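Local coordinates for protein superoxide reductase (Giardia intestinalis, PDB 4D7P) that probably reduces superoxide to hydrogen peroxide at a mononuclear iron centre, as an iron-binding oxidoreductase of the desulfoferrodoxin family, at residues 27-32 with 79-84; 48-53 with 96-101. One frame throughout, in Å; residues are numbered along the deposited sequence.

Contact 1: 27-32 with 79-84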
loop_
_atom_site.group_PDB
_atom_site.type_symbol
_atom_site.label_atom_id
_atom_site.label_comp_id
_atom_site.label_asym_id
_atom_site.label_seq_id
_atom_site.Cartn_x
_atom_site.Cartn_y
_atom_site.Cartn_z
ATOM N N GLY A 27 -12.547 5.437 21.995
ATOM C CA GLY A 27 -11.426 6.324 22.256
ATOM C C GLY A 27 -10.868 6.808 20.923
ATOM O O GLY A 27 -11.561 7.479 20.161
ATOM N N ASN A 28 -9.630 6.444 20.609
ATOM C CA ASN A 28 -9.062 6.862 19.332
ATOM C C ASN A 28 -8.929 5.666 18.394
ATOM O O ASN A 28 -8.382 5.776 17.294
ATOM C CB ASN A 28 -7.708 7.558 19.527
ATOM C CG ASN A 28 -6.642 6.626 20.043
ATOM O OD1 ASN A 28 -6.938 5.656 20.743
ATOM N ND2 ASN A 28 -5.383 6.907 19.696
ATOM N N HIS A 29 -9.462 4.533 18.841
ATOM C CA HIS A 29 -9.468 3.309 18.059
ATOM C C HIS A 29 -10.672 3.245 17.131
ATOM O O HIS A 29 -11.805 3.483 17.563
ATOM C CB HIS A 29 -9.488 2.096 18.972
ATOM C CG HIS A 29 -9.295 0.817 18.243
ATOM N ND1 HIS A 29 -8.048 0.303 17.968
ATOM C CD2 HIS A 29 -10.189 -0.029 17.680
ATOM C CE1 HIS A 29 -8.183 -0.821 17.288
ATOM N NE2 HIS A 29 -9.471 -1.047 17.103
ATOM N N VAL A 30 -10.437 2.884 15.877
ATOM C CA VAL A 30 -11.497 2.854 14.876
ATOM C C VAL A 30 -11.569 1.472 14.231
ATOM O O VAL A 30 -10.606 1.036 13.621
ATOM C CB VAL A 30 -11.270 3.909 13.773
ATOM C CG1 VAL A 30 -12.382 3.840 12.742
ATOM C CG2 VAL A 30 -11.164 5.306 14.374
ATOM N N ASP A 31 -12.692 0.774 14.392
ATOM C CA ASP A 31 -12.896 -0.523 13.729
ATOM C C ASP A 31 -13.795 -0.355 12.525
ATOM O O ASP A 31 -14.846 0.266 12.631
ATOM C CB ASP A 31 -13.519 -1.554 14.682
ATOM C CG ASP A 31 -12.562 -1.996 15.763
ATOM O OD1 ASP A 31 -11.590 -2.715 15.448
ATOM O OD2 ASP A 31 -12.783 -1.626 16.930
ATOM N N ILE A 32 -13.392 -0.927 11.395
ATOM C CA ILE A 32 -14.135 -0.781 10.150
ATOM C C ILE A 32 -14.511 -2.123 9.525
ATOM O O ILE A 32 -13.704 -3.052 9.512
ATOM C CB ILE A 32 -13.324 0.021 9.111
ATOM C CG1 ILE A 32 -12.970 1.406 9.659
ATOM C CG2 ILE A 32 -14.084 0.090 7.793
ATOM C CD1 ILE A 32 -12.107 2.212 8.745
ATOM N N VAL A 79 -12.344 -5.700 6.249
ATOM C CA VAL A 79 -12.304 -5.080 7.557
ATOM C C VAL A 79 -11.001 -4.306 7.705
ATOM O O VAL A 79 -10.040 -4.521 6.948
ATOM C CB VAL A 79 -12.397 -6.127 8.679
ATOM C CG1 VAL A 79 -13.661 -6.959 8.513
ATOM C CG2 VAL A 79 -11.195 -7.038 8.640
ATOM N N ALA A 80 -10.965 -3.415 8.686
ATOM C CA ALA A 80 -9.734 -2.724 9.025
ATOM C C ALA A 80 -9.820 -2.125 10.418
ATOM O O ALA A 80 -10.910 -1.963 10.968
ATOM C CB ALA A 80 -9.423 -1.614 7.983
ATOM N N SER A 81 -8.669 -1.803 11.001
ATOM C CA SER A 81 -8.701 -0.915 12.153
ATOM C C SER A 81 -7.522 0.050 12.167
ATOM O O SER A 81 -6.459 -0.217 11.608
ATOM C CB SER A 81 -8.772 -1.711 13.465
ATOM O OG SER A 81 -7.780 -2.713 13.549
ATOM N N PHE A 82 -7.762 1.195 12.789
ATOM C CA PHE A 82 -6.779 2.250 12.920
ATOM C C PHE A 82 -6.776 2.721 14.343
ATOM O O PHE A 82 -7.706 2.450 15.103
ATOM C CB PHE A 82 -7.105 3.410 12.000
ATOM C CG PHE A 82 -7.146 3.033 10.555
ATOM C CD1 PHE A 82 -8.241 2.377 10.027
ATOM C CD2 PHE A 82 -6.079 3.331 9.719
ATOM C CE1 PHE A 82 -8.283 2.030 8.688
ATOM C CE2 PHE A 82 -6.119 2.991 8.387
ATOM C CZ PHE A 82 -7.225 2.333 7.871
ATOM N N ARG A 83 -5.731 3.435 14.716
ATOM C CA ARG A 83 -5.746 4.081 16.008
ATOM C C ARG A 83 -5.213 5.477 15.787
ATOM O O ARG A 83 -4.038 5.666 15.502
ATOM C CB ARG A 83 -4.924 3.301 17.022
ATOM C CG ARG A 83 -5.154 3.740 18.453
ATOM C CD ARG A 83 -4.648 2.704 19.428
ATOM N NE ARG A 83 -5.718 2.239 20.294
ATOM C CZ ARG A 83 -6.047 0.967 20.471
ATOM N NH1 ARG A 83 -5.382 0.010 19.846
ATOM N NH2 ARG A 83 -7.047 0.654 21.283
ATOM N N VAL A 84 -6.100 6.452 15.891
ATOM C CA VAL A 84 -5.782 7.792 15.456
ATOM C C VAL A 84 -4.919 8.550 16.452
ATOM O O VAL A 84 -5.311 8.778 17.588
ATOM C CB VAL A 84 -7.065 8.594 15.184
ATOM C CG1 VAL A 84 -6.717 10.019 14.775
ATOM C CG2 VAL A 84 -7.882 7.907 14.102
#
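The side-chain amide nitrogen ND2 of N28 has two acceptors. It gives one hydrogen to the backbone O of V84, 2.8 Å away, and also bonds OE2 of E77 in the second subunit. V84 O lies close to the amide plane of N28, but ND2 approaches from above the plane of that carbonyl. With chi1 at 67°, CG of N28 lies between backbone N and carbonyl carbon, which turns the amide toward V84. An amide suits this place because ND2 can serve both acceptors while OD1 lies at the edge of the R83 guanidinium, near its plane. Separately, the backbones are tied by V84 N to N28 O at 2.8 Å.

ND1 of H29 is set over the centre of one face of that guanidinium, 3.3 Å from CZ of R83; the ring and guanidinium planes are 48° apart, so this is no parallel stack. A weak bond runs from H29 NE2 to OD1 of D31, 3.2 Å long, and may help orient the ring.

Strands 29-32 and 79-83 run antiparallel within the three-stranded sheet of an immunoglobulin-like beta sandwich, characteristic of this family. Their ladder includes V30 N to F82 O at 2.9 Å and I32 N to A80 O at 2.7 Å. H29, D31, S81 and R83 share one face; V30, I32, A80 and F82 share the other, turned toward the opposing sheet. There CD1 of I32 reaches CE1 of F82 at 3.8 Å, and these apolar side chains suit the buried layer between the sheets, where they meet I51 and L53 respectively. Small S81 instead suits the subunit boundary, its OG hydrogen-bonding OG of S81 in the second subunit.

Contact 2: 48-53 with 96-101. With FE (Fe (III) ion), chain B.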
loop_
_atom_site.group_PDB
_atom_site.type_symbol
_atom_site.label_atom_id
_atom_site.label_comp_id
_atom_site.label_asym_id
_atom_site.label_seq_id
_atom_site.Cartn_x
_atom_site.Cartn_y
_atom_site.Cartn_z
ATOM N N ILE A 48 -13.256 -5.647 -2.266
ATOM C CA ILE A 48 -12.867 -4.336 -1.792
ATOM C C ILE A 48 -11.380 -4.438 -1.504
ATOM O O ILE A 48 -10.936 -5.222 -0.652
ATOM C CB ILE A 48 -13.664 -3.885 -0.559
ATOM C CG1 ILE A 48 -15.049 -3.412 -1.008
ATOM C CG2 ILE A 48 -12.941 -2.753 0.174
ATOM C CD1 ILE A 48 -16.025 -3.231 0.149
ATOM N N GLY A 49 -10.612 -3.682 -2.276
ATOM C CA GLY A 49 -9.171 -3.801 -2.273
ATOM C C GLY A 49 -8.522 -2.947 -1.214
ATOM O O GLY A 49 -7.481 -3.324 -0.658
ATOM N N THR A 50 -9.111 -1.786 -0.932
ATOM C CA THR A 50 -8.541 -0.914 0.092
ATOM C C THR A 50 -9.605 -0.305 0.969
ATOM O O THR A 50 -10.722 -0.054 0.532
ATOM C CB THR A 50 -7.701 0.267 -0.500
ATOM O OG1 THR A 50 -8.534 1.081 -1.343
ATOM C CG2 THR A 50 -6.478 -0.236 -1.282
ATOM N N ILE A 51 -9.231 -0.059 2.215
ATOM C CA ILE A 51 -10.051 0.692 3.138
ATOM C C ILE A 51 -9.122 1.767 3.662
ATOM O O ILE A 51 -8.110 1.457 4.302
ATOM C CB ILE A 51 -10.598 -0.178 4.276
ATOM C CG1 ILE A 51 -11.595 -1.216 3.744
ATOM C CG2 ILE A 51 -11.236 0.684 5.341
ATOM C CD1 ILE A 51 -11.946 -2.280 4.772
ATOM N N ARG A 52 -9.412 3.019 3.330
ATOM C CA ARG A 52 -8.589 4.128 3.797
ATOM C C ARG A 52 -9.329 4.916 4.839
ATOM O O ARG A 52 -10.548 5.054 4.748
ATOM C CB ARG A 52 -8.203 5.048 2.638
ATOM C CG ARG A 52 -7.274 4.405 1.653
ATOM C CD ARG A 52 -7.474 4.951 0.268
ATOM N NE ARG A 52 -6.619 6.097 -0.002
ATOM C CZ ARG A 52 -6.883 6.995 -0.947
ATOM N NH1 ARG A 52 -7.984 6.859 -1.677
ATOM N NH2 ARG A 52 -6.073 8.030 -1.156
ATOM N N LEU A 53 -8.587 5.441 5.813
ATOM C CA LEU A 53 -9.143 6.316 6.833
ATOM C C LEU A 53 -8.489 7.689 6.750
ATOM O O LEU A 53 -7.263 7.806 6.753
ATOM C CB LEU A 53 -8.958 5.728 8.244
ATOM C CG LEU A 53 -9.645 6.524 9.362
ATOM C CD1 LEU A 53 -11.155 6.542 9.140
ATOM C CD2 LEU A 53 -9.318 5.978 10.762
ATOM N N VAL A 96 -13.030 5.399 3.477
ATOM C CA VAL A 96 -13.302 5.212 2.054
ATOM C C VAL A 96 -12.933 3.807 1.585
ATOM O O VAL A 96 -11.770 3.401 1.663
ATOM C CB VAL A 96 -12.544 6.241 1.182
ATOM C CG1 VAL A 96 -12.753 5.927 -0.273
ATOM C CG2 VAL A 96 -13.038 7.662 1.477
ATOM N N ALA A 97 -13.932 3.062 1.118
ATOM C CA ALA A 97 -13.718 1.701 0.639
ATOM C C ALA A 97 -13.751 1.673 -0.879
ATOM O O ALA A 97 -14.605 2.311 -1.486
ATOM C CB ALA A 97 -14.770 0.756 1.215
ATOM N N TYR A 98 -12.818 0.939 -1.482
ATOM C CA TYR A 98 -12.742 0.814 -2.937
ATOM C C TYR A 98 -13.055 -0.609 -3.379
ATOM O O TYR A 98 -12.345 -1.547 -3.014
ATOM C CB TYR A 98 -11.347 1.214 -3.462
ATOM C CG TYR A 98 -11.036 0.617 -4.826
ATOM C CD1 TYR A 98 -11.698 1.065 -5.967
ATOM C CD2 TYR A 98 -10.099 -0.409 -4.972
ATOM C CE1 TYR A 98 -11.446 0.511 -7.219
ATOM C CE2 TYR A 98 -9.832 -0.966 -6.227
ATOM C CZ TYR A 98 -10.518 -0.500 -7.345
ATOM O OH TYR A 98 -10.281 -1.037 -8.600
ATOM N N CYS A 99 -14.110 -0.763 -4.167
ATOM C CA CYS A 99 -14.453 -2.049 -4.755
ATOM C C CYS A 99 -14.123 -2.011 -6.238
ATOM O O CYS A 99 -14.436 -1.032 -6.919
ATOM C CB CYS A 99 -15.928 -2.368 -4.547
ATOM S SG CYS A 99 -16.539 -3.711 -5.594
ATOM N N ASN A 100 -13.493 -3.066 -6.745
ATOM C CA ASN A 100 -13.045 -3.036 -8.135
ATOM C C ASN A 100 -14.227 -2.904 -9.083
ATOM O O ASN A 100 -14.152 -2.193 -10.077
ATOM C CB ASN A 100 -12.225 -4.281 -8.483
ATOM C CG ASN A 100 -13.063 -5.550 -8.484
ATOM O OD1 ASN A 100 -13.807 -5.816 -7.537
ATOM N ND2 ASN A 100 -12.952 -6.333 -9.549
ATOM N N LEU A 101 -15.338 -3.555 -8.762
ATOM C CA LEU A 101 -16.474 -3.520 -9.671
ATOM C C LEU A 101 -17.309 -2.266 -9.464
ATOM O O LEU A 101 -17.870 -1.731 -10.414
ATOM C CB LEU A 101 -17.347 -4.766 -9.502
ATOM C CG LEU A 101 -16.713 -6.088 -9.944
ATOM C CD1 LEU A 101 -17.680 -7.245 -9.740
ATOM C CD2 LEU A 101 -16.251 -6.017 -11.399
HETATM FE FE FE B . -18.680 -4.519 -4.967
HETATM O O HOH W 1 -10.060 3.097 -0.582
#
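I48 and C99 face each other as an antiparallel non-hydrogen-bonded pair, and here the packing is close. CG1 of I48 lies 3.8 Å from CB of C99, while its CG2 branch touches CB of A97 at 4.1 Å. The branched isoleucine thus fills two places at once, and the small alanine sits beside it on the same face of the sheet. C99 carries its SG anti to the backbone N, chi1 165°, which points the sulfur out from the strand end to bind the iron at 2.4 Å. H19, H40, H46 and H102 supply the other ligands in this subunit, giving the four-histidine, one-cysteine centre characteristic of superoxide reductases.

Between this pair and that of I51 with A97, strand 48-53 holds one residue more than its partner, and G49 has a helix-like backbone, consistent with a classic beta bulge. G49 N donates to Y98 O at 2.8 Å, nearly along the C=O axis. Lacking a side chain, G49 suits a spot beside the Y98 ring.

In contrast to the direct apolar packing at I48, the face of T50, R52, V96 and Y98 is more polar and bridged by water. One water lies 2.6 Å from OG1 of T50 and donates to V96 O at 2.8 Å, so threonine's hydroxyl serves as a polar link. Neighbouring subunits cover T50 and Y98, with OH of Y98 bonding E65 N of the third; V96 is on the more open side. R52 N to V96 O is a straight bond, 2.9 Å with 175° at the hydrogen, and the charge of R52 is paired with E65.

Strands 48-57 and 90-99 are the inner pair of the four-stranded sheet, flanked by 63-71 and 103-110; I48, I51 and A97 lean on C34 of strand 29-34 in the facing sheet.

Overall arrangement
Contacts 1 and 2 belong to opposite sheets of one sandwich, their centres 16 Å apart on opposite sides of the chain's centre, and they meet in the core between. CB of F82 lies 3.6 Å from CD2 of L53, and CG2 of I32 is 3.8 Å from CG2 of I51, so the inward apolar face of contact 1 packs directly on strand 48-53. Along the chain the segments alternate, 29-34 leading to 48-57 and 79-83 to 90-99, so each link passes from sheet to sheet. Only contact 2 ligates the iron; in contact 1 the nearest atom, V79 N, is 12.9 Å from the metal.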